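Probable CoA-transferase alpha subunit (Rhodococcus jostii, PDB 6COJ) probably serves as the alpha subunit of a CoA-transferase family enzyme and binds a coenzyme A thioester of a spirocyclic lactone. Local coordinates at residues P70-G73 with L74-A78; D98-F101 with A102-R105. The protein carries 1 engineered substitution. All blocks are in the same frame, centred on the assembly; numbering follows the deposited sequence.

Contact 1 (helix 70-77) and contact 2 (helix 99-106) each join residues mostly four apart along one helix, with D98 capping the second, and the two helices pack together with contact centres 8 Å apart. The approach is close at G73, whose CA lies 3.2 Å from D98 OD1. Contact 1 belongs to the core: seven of its eight touching residues are buried, and its helix connects two neighbouring strands of the parallel sheet. Contact 2 is partly buried, its centre about 17 Å from the centre of the chain, against about 11 Å for contact 1, and reaches another protein chain. Their chemistry follows: aliphatic groups dominate the first, aromatic rings beside long charged side chains and a capping carboxylate the second.

Contact 1. Residues P70-G73 with L74-A78; sequences PDLG and LLCSA
L74 returns its backbone N-H to the carbonyl of P70, with L74 N 2.9 Å from P70 O. Its CG stands anti to the carbonyl carbon, beside the backbone N (chi1 -77°), and this sets the branch back along the preceding turn, CG 3.4 Å from P70 O.

L75 repeats the pattern on D71. L75 N donates to D71 O at 3.1 Å, and L75 CG lies 3.4 Å from D71 O. The two leucines pack outward, L74 on M48 and L289, L75 on L55 and I38.

At C76 the backbone bond is to L72, with C76 N 2.9 Å from L72 O. Here two side chains also meet: L72 CD1 comes within 4.3 Å of C76 SG, a loose apolar touch on the face turned to helix 99-106, where L72 rests on F101 and C76 on A104.

S77 N closes the series, 2.9 Å from G73 O. With chi1 79°, S77 OG sits between its own backbone N and carbonyl carbon, and from there it donates to L74 O at 2.7 Å.

Helix 70-77 is the connecting helix of a beta-alpha-beta crossover between parallel strands 62-65 and 81-86. D71, in its first turn, has OD1 bonded to G69 N and OD2 to T66 OG1 and, as a salt bridge, to K46 NZ. The chemistry thus divides: the main-chain carbonyls of 70-74 are satisfied within the helix, while the side chains, apart from the L72-C76 touch, make their apolar contacts with neighbouring elements.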
loop_
_atom_site.group_PDB
_atom_site.type_symbol
_atom_site.label_atom_id
_atom_site.label_comp_id
_atom_site.label_asym_id
_atom_site.label_seq_id
_atom_site.Cartn_x
_atom_site.Cartn_y
_atom_site.Cartn_z
ATOM N N PRO A 70 23.813 10.235 -1.589
ATOM C CA PRO A 70 24.866 11.026 -0.927
ATOM C C PRO A 70 24.640 11.213 0.563
ATOM O O PRO A 70 25.572 11.646 1.260
ATOM C CB PRO A 70 24.823 12.363 -1.673
ATOM C CG PRO A 70 23.378 12.468 -2.155
ATOM C CD PRO A 70 22.994 11.046 -2.509
ATOM N N ASP A 71 23.433 10.935 1.063
ATOM C CA ASP A 71 23.215 10.872 2.504
ATOM C C ASP A 71 24.129 9.833 3.138
ATOM O O ASP A 71 24.859 10.122 4.100
ATOM C CB ASP A 71 21.741 10.550 2.803
ATOM C CG ASP A 71 21.243 9.250 2.152
ATOM O OD1 ASP A 71 21.630 8.928 1.007
ATOM O OD2 ASP A 71 20.444 8.545 2.813
ATOM N N LEU A 72 24.112 8.618 2.596
ATOM C CA LEU A 72 24.961 7.555 3.115
ATOM C C LEU A 72 26.431 7.856 2.861
ATOM O O LEU A 72 27.278 7.580 3.715
ATOM C CB LEU A 72 24.546 6.222 2.484
ATOM C CG LEU A 72 25.232 4.968 3.022
ATOM C CD1 LEU A 72 25.057 4.856 4.531
ATOM C CD2 LEU A 72 24.687 3.730 2.320
ATOM N N GLY A 73 26.752 8.435 1.700
ATOM C CA GLY A 73 28.130 8.820 1.435
ATOM C C GLY A 73 28.669 9.795 2.462
ATOM O O GLY A 73 29.764 9.607 3.005
ATOM N N LEU A 74 27.907 10.852 2.756
ATOM C CA LEU A 74 28.380 11.821 3.741
ATOM C C LEU A 74 28.553 11.177 5.112
ATOM O O LEU A 74 29.547 11.422 5.802
ATOM C CB LEU A 74 27.431 13.018 3.811
ATOM C CG LEU A 74 27.547 14.044 2.683
ATOM C CD1 LEU A 74 26.427 15.072 2.804
ATOM C CD2 LEU A 74 28.921 14.734 2.671
ATOM N N LEU A 75 27.606 10.327 5.523
ATOM C CA LEU A 75 27.761 9.654 6.808
ATOM C C LEU A 75 29.008 8.771 6.824
ATOM O O LEU A 75 29.728 8.714 7.829
ATOM C CB LEU A 75 26.500 8.845 7.124
ATOM C CG LEU A 75 25.271 9.711 7.408
ATOM C CD1 LEU A 75 24.028 8.832 7.502
ATOM C CD2 LEU A 75 25.440 10.533 8.679
ATOM N N CYS A 76 29.297 8.100 5.706
ATOM C CA CYS A 76 30.502 7.280 5.629
ATOM C C CYS A 76 31.757 8.134 5.678
ATOM O O CYS A 76 32.769 7.721 6.259
ATOM C CB CYS A 76 30.486 6.436 4.357
ATOM S SG CYS A 76 29.342 5.041 4.412
ATOM N N SER A 77 31.718 9.321 5.063
ATOM C CA SER A 77 32.883 10.197 5.103
ATOM C C SER A 77 33.264 10.582 6.526
ATOM O O SER A 77 34.432 10.902 6.779
ATOM C CB SER A 77 32.667 11.459 4.257
ATOM O OG SER A 77 31.875 12.433 4.927
ATOM N N ALA A 78 32.317 10.543 7.459
ATOM C CA ALA A 78 32.582 10.890 8.848
ATOM C C ALA A 78 32.678 9.666 9.742
ATOM O O ALA A 78 32.718 9.811 10.972
ATOM C CB ALA A 78 31.510 11.856 9.360
#

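Contact 2. Residues D98-F101 with A102-R105; sequences DPWF and AKAR
F101 lays one face of its ring against the aliphatic stem of R105, one turn on. R105 CG sits 3.7 Å from the F101 ring centroid and 17° off the ring normal, a CH-pi contact displaced toward the rim. F101 CG lies beside its own carbonyl carbon (chi1 174°), which runs the ring alongside that stem. The R105 guanidinium bonds to a polar side chain and the backbone of another protein chain. F101 also packs on L72 and meets Y86 edge-to-face. An alanine here removes the ring over R105 CG, and the arginine stem would probably be freer to turn, with a gap opening toward L72 and Y86.

Helix 99-106 begins just ahead of this pair, with D98 as its N-cap. F101 N donates to D98 OD1 at 2.9 Å (169°), on the anti lone pair, and W100 N adds a weak bond to the same oxygen; D98 OD2 bonds to Y271.

K103 N bonds to P99 O at 3.0 Å. In one of two deposited conformers, hence with some doubt, K103 doubles back, its CG 3.2 Å from P99 O, and bends at chi3 and chi4. Its CD lies 3.9 Å above the W100 ring plane, toward the rim. A102 N donates to D98 O at 3.0 Å.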
loop_
_atom_site.group_PDB
_atom_site.type_symbol
_atom_site.label_atom_id
_atom_site.label_comp_id
_atom_site.label_asym_id
_atom_site.label_seq_id
_atom_site.Cartn_x
_atom_site.Cartn_y
_atom_site.Cartn_z
ATOM N N ASP A 98 28.428 6.229 -5.354
ATOM C CA ASP A 98 28.878 7.198 -4.361
ATOM C C ASP A 98 30.288 6.841 -3.910
ATOM O O ASP A 98 30.511 5.722 -3.432
ATOM C CB ASP A 98 27.947 7.266 -3.160
ATOM C CG ASP A 98 28.409 8.309 -2.154
ATOM O OD1 ASP A 98 29.344 8.021 -1.380
ATOM O OD2 ASP A 98 27.878 9.441 -2.161
ATOM N N PRO A 99 31.253 7.752 -4.030
ATOM C CA PRO A 99 32.652 7.391 -3.755
ATOM C C PRO A 99 32.952 7.204 -2.284
ATOM O O PRO A 99 33.907 6.492 -1.953
ATOM C CB PRO A 99 33.438 8.574 -4.340
ATOM C CG PRO A 99 32.477 9.742 -4.212
ATOM C CD PRO A 99 31.103 9.148 -4.476
ATOM N N TRP A 100 32.184 7.823 -1.386
ATOM C CA TRP A 100 32.435 7.613 0.035
ATOM C C TRP A 100 31.862 6.289 0.517
ATOM O O TRP A 100 32.491 5.588 1.319
ATOM C CB TRP A 100 31.895 8.779 0.860
ATOM C CG TRP A 100 32.836 9.938 0.919
ATOM C CD1 TRP A 100 32.656 11.178 0.375
ATOM C CD2 TRP A 100 34.124 9.958 1.543
ATOM N NE1 TRP A 100 33.750 11.973 0.631
ATOM C CE2 TRP A 100 34.664 11.247 1.350
ATOM C CE3 TRP A 100 34.865 9.015 2.264
ATOM C CZ2 TRP A 100 35.916 11.615 1.844
ATOM C CZ3 TRP A 100 36.107 9.378 2.748
ATOM C CH2 TRP A 100 36.620 10.666 2.541
ATOM N N PHE A 101 30.671 5.927 0.043
ATOM C CA PHE A 101 30.185 4.576 0.285
ATOM C C PHE A 101 31.156 3.543 -0.283
ATOM O O PHE A 101 31.479 2.549 0.380
ATOM C CB PHE A 101 28.791 4.433 -0.321
ATOM C CG PHE A 101 28.244 3.039 -0.260
ATOM C CD1 PHE A 101 27.879 2.473 0.952
ATOM C CD2 PHE A 101 28.098 2.296 -1.416
ATOM C CE1 PHE A 101 27.366 1.186 1.008
ATOM C CE2 PHE A 101 27.584 1.003 -1.369
ATOM C CZ PHE A 101 27.219 0.453 -0.153
ATOM N N ALA A 102 31.654 3.768 -1.503
ATOM C CA ALA A 102 32.604 2.825 -2.092
ATOM C C ALA A 102 33.856 2.688 -1.234
ATOM O O ALA A 102 34.358 1.578 -1.032
ATOM C CB ALA A 102 32.975 3.263 -3.512
ATOM N N LYS A 103 34.373 3.806 -0.721
ATOM C CA LYS A 103 35.573 3.743 0.107
ATOM C C LYS A 103 35.321 2.963 1.391
ATOM O O LYS A 103 36.158 2.149 1.801
ATOM C CB LYS A 103 36.092 5.151 0.395
ATOM C CG LYS A 103 36.833 5.760 -0.786
ATOM C CD LYS A 103 36.877 7.281 -0.727
ATOM C CE LYS A 103 38.196 7.791 -0.178
ATOM N NZ LYS A 103 38.414 7.366 1.229
ATOM N N ALA A 104 34.177 3.188 2.039
ATOM C CA ALA A 104 33.866 2.440 3.253
ATOM C C ALA A 104 33.729 0.950 2.960
ATOM O O ALA A 104 34.155 0.109 3.764
ATOM C CB ALA A 104 32.594 2.988 3.898
ATOM N N ARG A 105 33.147 0.607 1.808
ATOM C CA ARG A 105 32.976 -0.794 1.430
ATOM C C ARG A 105 34.318 -1.466 1.150
ATOM O O ARG A 105 34.600 -2.558 1.666
ATOM C CB ARG A 105 32.066 -0.873 0.205
ATOM C CG ARG A 105 30.612 -0.500 0.508
ATOM C CD ARG A 105 29.863 -1.694 1.083
ATOM N NE ARG A 105 29.632 -2.698 0.056
ATOM C CZ ARG A 105 29.739 -4.011 0.235
ATOM N NH1 ARG A 105 30.125 -4.517 1.406
ATOM N NH2 ARG A 105 29.474 -4.828 -0.775
#